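Kappa-carrageenase (Zobellia galactanivorans, PDB 5OCR) probably hydrolyses the marine polysaccharide kappa-carrageenan, this chain being the family 16 glycoside hydrolase part of a longer protein. Local coordinates at residues E211-V216 and V221-N226. Residues are numbered along the deposited sequence; the frame is centred on the assembly and turned at random.
Sequences EIIWYV and VARKPN
Arg223 reaches across the antiparallel pair of strands 211-216 and 219-225 to lie alongside Ile213 and meet Glu211. Its CB lies near the carbonyl O of Ile212, and CG, anti to the backbone N (chi1 169°), rests against Ile213 CG1 at 3.9 Å. CD passes close to Glu211 OE2, and the bend at chi3 (-65°) then turns the guanidinium over the isoleucine, placing Ile213 CD1 over the centre of one face. NE pairs with Glu220, earlier on the same strand, while NH1 forms a salt bridge to Glu211 OE1 at 3.1 Å and a weak but straight hydrogen bond to Glu211 OE2. Carboxylate and guanidinium planes are 59° apart, unlike a flat bidentate pair. With an alanine here in place of Glu211, NH1 would probably lose its acidic partner and the guanidinium would be less firmly fixed in rotation.

Beneath this layer, Ile212 N donates to Lys224 O at 2.8 Å, and Lys224 N returns a bond to Ile212 O. Val221 N donates to Trp214 O while Trp214 N donates to Ala222 O, so two residues face one in a classic beta bulge. On the other side of the sheet the Trp214 indole takes Ile212 CG2 over one face, and its CE3 meets Ala222 CB at 3.8 Å. Lys224 CG packs obliquely against CZ3 of the same ring, 3.7 Å away; the lysine NZ then hydrogen-bonds to Gln184 O and Leu187 O.

The two strands form a beta hairpin within the jellyroll: strand 200-207 pairs with the other edge of 211-216, and Leu162 and Leu164 of strand 159-170 pack against Trp214, whose NE1 bonds to Asp140 O.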
loop_
_atom_site.group_PDB
_atom_site.type_symbol
_atom_site.label_atom_id
_atom_site.label_comp_id
_atom_site.label_asym_id
_atom_site.label_seq_id
_atom_site.Cartn_x
_atom_site.Cartn_y
_atom_site.Cartn_z
ATOM N N GLU A 211 14.930 -10.946 -8.091
ATOM C CA GLU A 211 13.512 -11.170 -8.301
ATOM C C GLU A 211 12.727 -10.658 -7.151
ATOM O O GLU A 211 13.243 -10.462 -6.016
ATOM C CB GLU A 211 13.248 -12.697 -8.312
ATOM C CG GLU A 211 13.870 -13.473 -9.444
ATOM C CD GLU A 211 13.410 -14.926 -9.402
ATOM O OE1 GLU A 211 13.862 -15.649 -8.476
ATOM O OE2 GLU A 211 12.622 -15.342 -10.287
ATOM N N ILE A 212 11.443 -10.499 -7.414
ATOM C CA ILE A 212 10.492 -10.081 -6.363
ATOM C C ILE A 212 9.354 -11.151 -6.466
ATOM O O ILE A 212 8.866 -11.442 -7.539
ATOM C CB ILE A 212 9.906 -8.691 -6.638
ATOM C CG1 ILE A 212 11.041 -7.619 -6.603
ATOM C CG2 ILE A 212 8.845 -8.320 -5.565
ATOM C CD1 ILE A 212 10.677 -6.396 -7.470
ATOM N N ILE A 213 8.977 -11.718 -5.309
ATOM C CA ILE A 213 7.987 -12.796 -5.351
ATOM C C ILE A 213 6.899 -12.430 -4.340
ATOM O O ILE A 213 7.197 -12.130 -3.189
ATOM C CB ILE A 213 8.669 -14.140 -4.919
ATOM C CG1 ILE A 213 9.956 -14.335 -5.806
ATOM C CG2 ILE A 213 7.669 -15.321 -5.128
ATOM C CD1 ILE A 213 11.022 -15.131 -5.086
ATOM N N TRP A 214 5.651 -12.586 -4.735
ATOM C CA TRP A 214 4.520 -12.241 -3.840
ATOM C C TRP A 214 3.741 -13.451 -3.418
ATOM O O TRP A 214 3.555 -14.433 -4.234
ATOM C CB TRP A 214 3.570 -11.387 -4.627
ATOM C CG TRP A 214 3.942 -9.968 -4.988
ATOM C CD1 TRP A 214 3.481 -8.806 -4.370
ATOM C CD2 TRP A 214 4.837 -9.514 -6.062
ATOM N NE1 TRP A 214 4.015 -7.676 -4.961
ATOM C CE2 TRP A 214 4.781 -8.046 -6.048
ATOM C CE3 TRP A 214 5.575 -10.169 -7.077
ATOM C CZ2 TRP A 214 5.520 -7.281 -6.944
ATOM C CZ3 TRP A 214 6.307 -9.412 -7.956
ATOM C CH2 TRP A 214 6.273 -7.985 -7.919
ATOM N N TYR A 215 3.262 -13.411 -2.185
ATOM C CA TYR A 215 2.527 -14.553 -1.609
ATOM C C TYR A 215 1.224 -14.115 -0.989
ATOM O O TYR A 215 1.109 -13.065 -0.399
ATOM C CB TYR A 215 3.374 -15.162 -0.470
ATOM C CG TYR A 215 4.741 -15.636 -0.929
ATOM C CD1 TYR A 215 5.842 -14.767 -0.916
ATOM C CD2 TYR A 215 4.902 -16.976 -1.359
ATOM C CE1 TYR A 215 7.140 -15.249 -1.321
ATOM C CE2 TYR A 215 6.175 -17.448 -1.803
ATOM C CZ TYR A 215 7.253 -16.568 -1.724
ATOM O OH TYR A 215 8.493 -17.040 -2.173
ATOM N N VAL A 216 0.176 -14.911 -1.136
ATOM C CA VAL A 216 -1.098 -14.624 -0.423
ATOM C C VAL A 216 -1.413 -15.889 0.349
ATOM O O VAL A 216 -1.520 -16.984 -0.272
ATOM C CB VAL A 216 -2.247 -14.184 -1.369
ATOM C CG1 VAL A 216 -3.597 -14.017 -0.629
ATOM C CG2 VAL A 216 -1.813 -12.940 -2.115
ATOM N N VAL A 221 1.840 -16.117 -5.696
ATOM C CA VAL A 221 0.870 -15.678 -6.691
ATOM C C VAL A 221 1.520 -14.854 -7.815
ATOM O O VAL A 221 0.896 -14.653 -8.857
ATOM C CB VAL A 221 -0.297 -14.863 -6.086
ATOM C CG1 VAL A 221 -1.072 -15.686 -5.069
ATOM C CG2 VAL A 221 0.205 -13.564 -5.416
ATOM N N ALA A 222 2.775 -14.419 -7.671
ATOM C CA ALA A 222 3.374 -13.642 -8.734
ATOM C C ALA A 222 4.849 -13.570 -8.530
ATOM O O ALA A 222 5.318 -13.742 -7.401
ATOM C CB ALA A 222 2.887 -12.189 -8.749
ATOM N N ARG A 223 5.573 -13.310 -9.622
ATOM C CA ARG A 223 7.019 -13.114 -9.483
ATOM C C ARG A 223 7.475 -12.279 -10.639
ATOM O O ARG A 223 6.958 -12.462 -11.777
ATOM C CB ARG A 223 7.676 -14.509 -9.471
ATOM C CG ARG A 223 9.170 -14.575 -9.588
ATOM C CD ARG A 223 9.548 -16.063 -9.828
ATOM N NE ARG A 223 9.234 -16.961 -8.715
ATOM C CZ ARG A 223 10.124 -17.690 -8.037
ATOM N NH1 ARG A 223 11.423 -17.562 -8.316
ATOM N NH2 ARG A 223 9.741 -18.503 -7.062
ATOM N N LYS A 224 8.414 -11.357 -10.382
ATOM C CA LYS A 224 8.940 -10.497 -11.457
ATOM C C LYS A 224 10.421 -10.291 -11.288
ATOM O O LYS A 224 10.946 -10.287 -10.167
ATOM C CB LYS A 224 8.337 -9.084 -11.496
ATOM C CG LYS A 224 6.814 -8.979 -11.613
ATOM C CD LYS A 224 6.369 -9.368 -12.995
ATOM C CE LYS A 224 5.095 -8.592 -13.251
ATOM N NZ LYS A 224 4.303 -9.399 -14.239
ATOM N N PRO A 225 11.124 -10.099 -12.411
ATOM C CA PRO A 225 12.571 -9.768 -12.212
ATOM C C PRO A 225 12.747 -8.439 -11.530
ATOM O O PRO A 225 11.976 -7.524 -11.796
ATOM C CB PRO A 225 13.086 -9.556 -13.667
ATOM C CG PRO A 225 12.131 -10.412 -14.485
ATOM C CD PRO A 225 10.751 -10.252 -13.835
ATOM N N ASN A 226 13.816 -8.290 -10.738
ATOM C CA ASN A 226 14.018 -6.968 -9.993
ATOM C C ASN A 226 14.826 -6.016 -10.846
ATOM O O ASN A 226 16.076 -5.967 -10.774
ATOM C CB ASN A 226 14.694 -7.228 -8.629
ATOM C CG ASN A 226 14.703 -5.984 -7.786
ATOM O OD1 ASN A 226 14.391 -4.938 -8.339
ATOM N ND2 ASN A 226 14.969 -6.083 -6.494
#